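PDB 6VSU: arginase 1, mitochondrial from Arabidopsis thaliana, which hydrolyses L-arginine to urea and L-ornithine at a two-manganese centre and also converts agmatine to urea and putrescine. Local coordinates for residues N54-Q59 with V261-P266; Q59-A64 with V290-P295; L163-D168 with D249-D254. One frame throughout, in Å; residues are numbered along the deposited sequence.

Contact 1 of 3, residues N54-Q59 with V261-P266; sequences NSSFLQ and VSHIEP. With NA (sodium ion), chain B; ORN (L-ornithine), chain C.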
# COMPACT_ATOMS: atom_id res chain seq x y z
N ASN E 54 24.97 -4.11 -10.18
CA ASN E 54 26.01 -4.69 -9.28
C ASN E 54 25.39 -5.11 -7.93
O ASN E 54 26.16 -5.65 -7.09
CB ASN E 54 27.17 -3.72 -9.13
CG ASN E 54 27.98 -3.70 -10.40
OD1 ASN E 54 28.18 -4.76 -11.01
ND2 ASN E 54 28.39 -2.52 -10.82
N SER E 55 24.07 -4.89 -7.75
CA SER E 55 23.27 -5.27 -6.57
C SER E 55 23.17 -6.79 -6.50
O SER E 55 23.11 -7.42 -7.49
CB SER E 55 21.88 -4.64 -6.63
OG SER E 55 21.99 -3.24 -6.65
N SER E 56 23.11 -7.34 -5.31
CA SER E 56 23.05 -8.80 -5.10
C SER E 56 21.61 -9.24 -4.91
O SER E 56 21.40 -10.41 -4.96
CB SER E 56 23.88 -9.21 -3.89
OG SER E 56 23.50 -8.44 -2.73
N PHE E 57 20.65 -8.35 -4.70
CA PHE E 57 19.26 -8.77 -4.39
C PHE E 57 18.24 -8.04 -5.28
O PHE E 57 17.36 -8.70 -5.80
CB PHE E 57 18.97 -8.62 -2.89
CG PHE E 57 17.66 -9.23 -2.42
CD1 PHE E 57 17.46 -10.60 -2.43
CD2 PHE E 57 16.62 -8.43 -1.97
CE1 PHE E 57 16.27 -11.17 -2.01
CE2 PHE E 57 15.41 -8.99 -1.58
CZ PHE E 57 15.24 -10.36 -1.59
N LEU E 58 18.25 -6.72 -5.33
CA LEU E 58 17.27 -5.92 -6.11
C LEU E 58 18.05 -4.78 -6.75
O LEU E 58 18.97 -4.22 -6.04
CB LEU E 58 16.16 -5.39 -5.17
CG LEU E 58 15.18 -6.44 -4.64
CD1 LEU E 58 14.25 -5.87 -3.57
CD2 LEU E 58 14.36 -7.07 -5.78
N GLN E 59 17.69 -4.40 -7.96
CA GLN E 59 18.39 -3.38 -8.77
C GLN E 59 17.70 -2.01 -8.74
O GLN E 59 18.15 -1.09 -9.47
CB GLN E 59 18.48 -3.89 -10.21
CG GLN E 59 19.36 -5.13 -10.38
CD GLN E 59 19.64 -5.54 -11.82
OE1 GLN E 59 19.88 -4.71 -12.71
NE2 GLN E 59 19.66 -6.84 -12.03
N VAL E 261 14.91 0.41 0.80
CA VAL E 261 16.27 -0.14 0.59
C VAL E 261 16.10 -1.58 0.11
O VAL E 261 15.01 -2.21 0.37
CB VAL E 261 17.10 -0.06 1.89
CG1 VAL E 261 17.30 1.35 2.35
CG2 VAL E 261 16.47 -0.89 3.00
N SER E 262 17.11 -2.14 -0.49
CA SER E 262 17.07 -3.55 -0.94
C SER E 262 17.37 -4.47 0.24
O SER E 262 17.08 -5.66 0.17
CB SER E 262 18.04 -3.76 -2.05
OG SER E 262 17.78 -2.92 -3.17
N HIS E 263 17.99 -3.98 1.29
CA HIS E 263 18.46 -4.84 2.41
C HIS E 263 17.91 -4.30 3.74
O HIS E 263 18.55 -3.46 4.34
CB HIS E 263 20.00 -4.90 2.40
CG HIS E 263 20.55 -5.48 1.16
ND1 HIS E 263 20.80 -6.83 1.03
CD2 HIS E 263 20.83 -4.94 -0.05
CE1 HIS E 263 21.23 -7.09 -0.20
NE2 HIS E 263 21.25 -5.97 -0.88
N ILE E 264 16.78 -4.85 4.17
CA ILE E 264 16.10 -4.49 5.43
C ILE E 264 16.92 -5.13 6.55
O ILE E 264 17.03 -6.38 6.59
CB ILE E 264 14.65 -5.00 5.44
CG1 ILE E 264 13.79 -4.42 4.33
CG2 ILE E 264 14.02 -4.75 6.78
CD1 ILE E 264 13.86 -2.93 4.32
N GLU E 265 17.50 -4.30 7.41
CA GLU E 265 18.40 -4.78 8.48
C GLU E 265 17.99 -4.05 9.77
O GLU E 265 18.39 -2.95 10.03
CB GLU E 265 19.87 -4.63 8.04
CG GLU E 265 20.82 -5.33 8.99
CD GLU E 265 20.75 -6.85 9.01
OE1 GLU E 265 20.63 -7.48 7.92
OE2 GLU E 265 20.83 -7.39 10.14
N PRO E 266 17.07 -4.61 10.57
CA PRO E 266 16.67 -3.95 11.80
C PRO E 266 17.84 -3.60 12.75
O PRO E 266 18.82 -4.32 12.77
CB PRO E 266 15.68 -4.93 12.44
CG PRO E 266 15.14 -5.69 11.24
CD PRO E 266 16.35 -5.86 10.34
NA NA B . 20.50 -2.83 -4.08
N ORN C . 23.87 -10.35 1.62
CA ORN C . 24.87 -9.27 1.42
CB ORN C . 24.17 -7.91 1.45
CG ORN C . 24.97 -6.78 0.82
CD ORN C . 24.23 -5.46 0.86
NE ORN C . 25.06 -4.27 0.68
C ORN C . 25.94 -9.34 2.52
O ORN C . 26.07 -10.41 3.13
OXT ORN C . 26.60 -8.33 2.71
O HOH W 1 20.47 -5.65 -3.69

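Contact 2 of 3, residues Q59-A64 with V290-P295; sequences QGPAFA and VVEFNP. With NA (sodium ion), chain B.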
# COMPACT_ATOMS: atom_id res chain seq x y z
N GLN E 59 17.69 -4.40 -7.96
CA GLN E 59 18.39 -3.38 -8.77
C GLN E 59 17.70 -2.01 -8.74
O GLN E 59 18.15 -1.09 -9.47
CB GLN E 59 18.48 -3.89 -10.21
CG GLN E 59 19.36 -5.13 -10.38
CD GLN E 59 19.64 -5.54 -11.82
OE1 GLN E 59 19.88 -4.71 -12.71
NE2 GLN E 59 19.66 -6.84 -12.03
N GLY E 60 16.67 -1.87 -7.90
CA GLY E 60 15.88 -0.64 -7.67
C GLY E 60 16.68 0.65 -7.55
O GLY E 60 16.22 1.67 -8.04
N PRO E 61 17.87 0.69 -6.92
CA PRO E 61 18.66 1.91 -6.88
C PRO E 61 18.97 2.54 -8.23
O PRO E 61 19.12 3.70 -8.27
CB PRO E 61 19.94 1.50 -6.11
CG PRO E 61 19.41 0.40 -5.21
CD PRO E 61 18.45 -0.38 -6.09
N ALA E 62 18.98 1.79 -9.30
CA ALA E 62 19.09 2.40 -10.66
C ALA E 62 18.07 3.51 -10.87
O ALA E 62 18.34 4.34 -11.77
CB ALA E 62 18.92 1.37 -11.75
N PHE E 63 16.92 3.53 -10.16
CA PHE E 63 15.81 4.49 -10.43
C PHE E 63 15.88 5.66 -9.44
O PHE E 63 15.03 6.54 -9.47
CB PHE E 63 14.43 3.83 -10.35
CG PHE E 63 14.23 2.70 -11.32
CD1 PHE E 63 14.14 2.95 -12.66
CD2 PHE E 63 14.18 1.40 -10.90
CE1 PHE E 63 13.95 1.91 -13.58
CE2 PHE E 63 14.01 0.36 -11.79
CZ PHE E 63 13.88 0.61 -13.14
N ALA E 64 16.82 5.63 -8.50
CA ALA E 64 16.84 6.57 -7.37
C ALA E 64 17.13 8.02 -7.79
O ALA E 64 16.43 8.92 -7.34
CB ALA E 64 17.82 6.12 -6.38
N VAL E 290 25.29 9.43 -1.82
CA VAL E 290 24.09 8.85 -1.16
C VAL E 290 23.55 7.74 -2.04
O VAL E 290 23.12 8.04 -3.17
CB VAL E 290 23.03 9.91 -0.88
CG1 VAL E 290 21.79 9.27 -0.26
CG2 VAL E 290 23.60 10.97 0.03
N VAL E 291 23.63 6.50 -1.56
CA VAL E 291 23.44 5.29 -2.42
C VAL E 291 22.40 4.38 -1.75
O VAL E 291 22.09 4.55 -0.55
CB VAL E 291 24.76 4.55 -2.61
CG1 VAL E 291 25.82 5.41 -3.28
CG2 VAL E 291 25.34 4.02 -1.31
N GLU E 292 21.91 3.44 -2.54
CA GLU E 292 21.10 2.26 -2.13
C GLU E 292 19.69 2.70 -1.72
O GLU E 292 18.97 1.84 -1.15
CB GLU E 292 21.84 1.48 -1.05
CG GLU E 292 23.09 0.81 -1.64
CD GLU E 292 22.87 -0.40 -2.52
OE1 GLU E 292 21.69 -0.90 -2.53
OE2 GLU E 292 23.88 -0.92 -3.15
N PHE E 293 19.26 3.93 -2.02
CA PHE E 293 17.82 4.25 -1.94
C PHE E 293 17.14 3.48 -3.07
O PHE E 293 17.60 3.58 -4.20
CB PHE E 293 17.58 5.74 -2.05
CG PHE E 293 16.19 6.13 -2.45
CD1 PHE E 293 15.08 5.49 -1.91
CD2 PHE E 293 15.99 7.19 -3.32
CE1 PHE E 293 13.81 5.85 -2.30
CE2 PHE E 293 14.70 7.57 -3.68
CZ PHE E 293 13.62 6.88 -3.19
N ASN E 294 16.21 2.62 -2.73
CA ASN E 294 15.47 1.75 -3.66
C ASN E 294 14.01 2.23 -3.72
O ASN E 294 13.23 1.79 -2.89
CB ASN E 294 15.51 0.28 -3.25
CG ASN E 294 14.90 -0.60 -4.29
OD1 ASN E 294 14.09 -0.13 -5.11
ND2 ASN E 294 15.31 -1.85 -4.29
N PRO E 295 13.63 3.08 -4.70
CA PRO E 295 12.27 3.61 -4.83
C PRO E 295 11.20 2.51 -4.92
O PRO E 295 10.09 2.72 -4.47
CB PRO E 295 12.25 4.40 -6.14
CG PRO E 295 13.67 4.58 -6.52
CD PRO E 295 14.49 3.52 -5.80
NA NA B . 20.50 -2.83 -4.08
O HOH W 2 14.02 -3.19 -6.94
O HOH W 1 20.47 -5.65 -3.69

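Contact 3 of 3, residues L163-D168 with D249-D254; sequences LDAHPD and DVDCLD. With MN (manganese (II) ion), chain D; MN (manganese (II) ion), chain F; ORN (L-ornithine), chain C.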
# COMPACT_ATOMS: atom_id res chain seq x y z
N LEU E 163 28.93 5.21 6.12
CA LEU E 163 27.74 4.94 6.95
C LEU E 163 26.92 3.84 6.25
O LEU E 163 26.48 4.05 5.10
CB LEU E 163 26.92 6.23 7.11
CG LEU E 163 27.51 7.23 8.10
CD1 LEU E 163 26.95 8.62 7.85
CD2 LEU E 163 27.16 6.77 9.46
N ASP E 164 26.78 2.69 6.90
CA ASP E 164 26.17 1.53 6.23
C ASP E 164 25.87 0.44 7.24
O ASP E 164 26.65 0.29 8.22
CB ASP E 164 27.17 1.09 5.19
CG ASP E 164 26.62 0.19 4.11
OD1 ASP E 164 25.75 -0.65 4.43
OD2 ASP E 164 27.10 0.34 2.97
N ALA E 165 24.81 -0.34 7.01
CA ALA E 165 24.55 -1.58 7.77
C ALA E 165 25.65 -2.66 7.47
O ALA E 165 25.82 -3.57 8.29
CB ALA E 165 23.14 -2.10 7.47
N HIS E 166 26.32 -2.57 6.32
CA HIS E 166 27.17 -3.60 5.68
C HIS E 166 28.55 -3.02 5.44
O HIS E 166 28.64 -1.89 5.00
CB HIS E 166 26.57 -4.01 4.31
CG HIS E 166 25.13 -4.40 4.40
ND1 HIS E 166 24.09 -3.48 4.12
CD2 HIS E 166 24.56 -5.56 4.82
CE1 HIS E 166 22.96 -4.09 4.36
NE2 HIS E 166 23.22 -5.36 4.79
N PRO E 167 29.66 -3.75 5.67
CA PRO E 167 31.01 -3.20 5.39
C PRO E 167 31.40 -3.14 3.91
O PRO E 167 32.32 -2.47 3.59
CB PRO E 167 31.94 -4.12 6.19
CG PRO E 167 31.14 -5.35 6.43
CD PRO E 167 29.68 -5.00 6.41
N ASP E 168 30.70 -3.88 3.05
CA ASP E 168 30.93 -3.94 1.58
C ASP E 168 32.40 -4.23 1.24
O ASP E 168 32.99 -3.57 0.37
CB ASP E 168 30.37 -2.67 0.95
CG ASP E 168 28.86 -2.60 1.10
OD1 ASP E 168 28.25 -3.66 1.34
OD2 ASP E 168 28.32 -1.51 0.95
N ASP E 249 25.19 4.90 2.73
CA ASP E 249 24.15 3.93 2.28
C ASP E 249 22.95 4.23 3.16
O ASP E 249 23.08 4.31 4.36
CB ASP E 249 24.65 2.52 2.43
CG ASP E 249 23.71 1.39 2.05
OD1 ASP E 249 22.47 1.56 2.08
OD2 ASP E 249 24.25 0.32 1.74
N VAL E 250 21.83 4.53 2.54
CA VAL E 250 20.56 4.83 3.24
C VAL E 250 20.23 3.72 4.25
O VAL E 250 19.60 4.04 5.24
CB VAL E 250 19.49 5.04 2.15
CG1 VAL E 250 18.13 5.00 2.71
CG2 VAL E 250 19.67 6.38 1.48
N ASP E 251 20.72 2.48 4.07
CA ASP E 251 20.44 1.38 5.02
C ASP E 251 21.29 1.52 6.29
O ASP E 251 21.08 0.74 7.18
CB ASP E 251 20.53 -0.02 4.40
CG ASP E 251 21.95 -0.50 4.12
OD1 ASP E 251 22.90 0.02 4.75
OD2 ASP E 251 22.08 -1.33 3.22
N CYS E 252 22.10 2.55 6.44
CA CYS E 252 22.68 2.88 7.79
C CYS E 252 21.55 3.18 8.78
O CYS E 252 21.69 2.89 9.97
CB CYS E 252 23.68 4.03 7.72
SG CYS E 252 23.00 5.68 7.40
N LEU E 253 20.44 3.69 8.26
CA LEU E 253 19.24 4.03 9.01
C LEU E 253 18.45 2.79 9.34
O LEU E 253 18.35 1.91 8.48
CB LEU E 253 18.42 4.98 8.13
CG LEU E 253 19.05 6.34 7.91
CD1 LEU E 253 18.33 6.97 6.75
CD2 LEU E 253 18.97 7.20 9.16
N ASP E 254 17.88 2.72 10.52
CA ASP E 254 16.92 1.66 10.83
C ASP E 254 15.87 1.67 9.73
O ASP E 254 15.49 2.75 9.28
CB ASP E 254 16.26 1.85 12.19
CG ASP E 254 15.58 0.57 12.59
OD1 ASP E 254 14.46 0.38 12.14
OD2 ASP E 254 16.24 -0.30 13.20
MN MN D . 24.21 -1.47 3.12
MN MN F . 26.60 -0.63 1.09
N ORN C . 23.87 -10.35 1.62
CA ORN C . 24.87 -9.27 1.42
CB ORN C . 24.17 -7.91 1.45
CG ORN C . 24.97 -6.78 0.82
CD ORN C . 24.23 -5.46 0.86
NE ORN C . 25.06 -4.27 0.68
C ORN C . 25.94 -9.34 2.52
O ORN C . 26.07 -10.41 3.13
OXT ORN C . 26.60 -8.33 2.71
O HOH W 3 25.74 -2.40 1.92
O HOH W 4 26.06 -2.33 -0.56

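Contact 1 of 3, residues N54-Q59 with V261-P266
Ser262 meets Leu58 around a sodium ion, which lies 2.9 Å from Ser262 OG and 2.8 Å from Leu58 O. The two oxygens stand side by side as fellow ligands, with no hydrogen bond between them. Ser262 OG sits beside its own backbone N (chi1 -59°), a rotation that turns the hydroxyl to the ion, and it is also hydrogen-bonded to Asn294. Ser262 O approaches CD2 of the Phe57 ring obliquely (3.5 Å). Water 1 links the segments further: it binds sodium, as Glu292 also does, accepts from Leu58 N at 3.0 Å and is hydrogen-bonded to His263 NE2 at 2.9 Å. Both segments are irregular loops of the alpha/beta arginase fold, following strands 43-48 and 244-249 respectively, and here they line the ornithine pocket. The His263 ring forms part of the pocket wall. Ornithine CD rests over the centre of one face, 3.4 Å above the plane, while Phe57 CB approaches CE1 obliquely at 3.8 Å. Ser56 OG, hydrogen-bonded to His180 NE2, comes to the ring edge near its plane. The remaining ring nitrogen, His263 ND1, is hydrogen-bonded to Ser76 O of a neighbouring subunit.

Contact 2 of 3, residues Q59-A64 with V290-P295
Gly60 CA presses against the side-chain amide of Asn294, 3.2 Å from OD1, so closely that a beta carbon on Gly60 would run into the oxygen. No direct hydrogen bond joins the two segments. Instead, Pro61 CA makes a C-H...O contact with Phe293 O at 3.3 Å, and water 2 accepts from Asn294 ND2 at 3.2 Å and, weakly, from Gly60 N. With CG anti to the backbone N (chi1 -173°), the Asn294 amide lies along the Gly60 backbone; beyond the contact, OD1 accepts from Gln296 N and ND2 is hydrogen-bonded to Ser262. Replacing Asn294 by an alanine would probably open a gap beside Gly60 and leave both Ser262 OG and water 2 without the amide that steadies them. The contact joins the 3-10 turn 60-63, which leads into helix 64-72, to the loop leaving strand 285-291 at the C-terminal end of the parallel sheet, where the arginase fold carries its active site. Ala64 CB reaches CD2 of the Phe293 ring at 3.7 Å, and Pro295 CD lies over the centre of one face of that ring. Pro295 CG meanwhile touches Phe63 CB at 4.0 Å; the Phe63 ring forms a cation-pi pair with Arg67 of another neighbouring subunit. Glu292 starts from a left-handed backbone conformation and bends at chi2 (-74°), bringing OE1 to the sodium ion and within 3.8 Å of Pro61 CG, while OE2 is held by His180 ND1 and His140 N.

Contact 3 of 3, residues L163-D168 with D249-D254
Leu163, at the end of strand 158-163, accepts a hydrogen bond at O from Asp249 N (2.8 Å), almost straight on to the carbonyl, and Leu163 CB packs on Cys252 CB. This continues the pairing of the two neighbouring parallel strands up to the metal site. Asp164 follows, its CG anti to the backbone N (chi1 -163°), which sends the carboxylate between the two manganese ions: OD1 binds the one in chain D and OD2 the one in chain F, each at 2.2 Å. Asp164 OD1 also accepts from His166 N, out of the carboxylate plane, closing an Asx turn; Asp249 OD1 makes the matching turn with Asp251 N. Ala165 N donates to Asp251 OD1 at 3.0 Å in a nearly straight bond that comes from the syn side but tilted out of the carboxylate plane, tying down a group that grips the chain D manganese with both oxygens. His166 ND1 takes another place on that metal, and Asp251 OD2 lies in plane at the ring edge, the two flat groups turned 66° apart. One face of the imidazole carries Ala165 CB, the opposite one ornithine CD. Asp168 OD2 then binds the chain F manganese at 1.9 Å, beside His140, while its OD1 takes a weak bond from ornithine NE. Asp249 OD2 bridges the ions unequally, 2.3 Å from the manganese of chain D and a longer 2.6 Å from that of chain F. The second acid of the Asp-Val-Asp sequence thus serves one metal and the first serves two. Water 3 also bridges the pair and donates to Asp168 OD1, a position consistent with the metal-activated solvent that attacks the guanidinium carbon of arginine in arginases.

Contacts 1 and 2 lie about 9 Å apart between centres, share Gln59 and ring the same sodium ion, with water 1 belonging to both; the Asn294-Ser262 bond ties them directly. Contact 3, its centre about 11 Å from that of contact 1 and about 13 Å from that of contact 2, holds the manganese pair. It meets contact 1 where His263 CB approaches His166 CE1 at 3.6 Å, the two histidines lining the ornithine pocket, and is joined to contact 2 by a probable hydrogen bond of 3.1 Å between Val250 N and Val291 O. The side chain of Asp249 is about 8 Å from sodium, and the side chains of Glu292 and Asp249 come within about 3 Å.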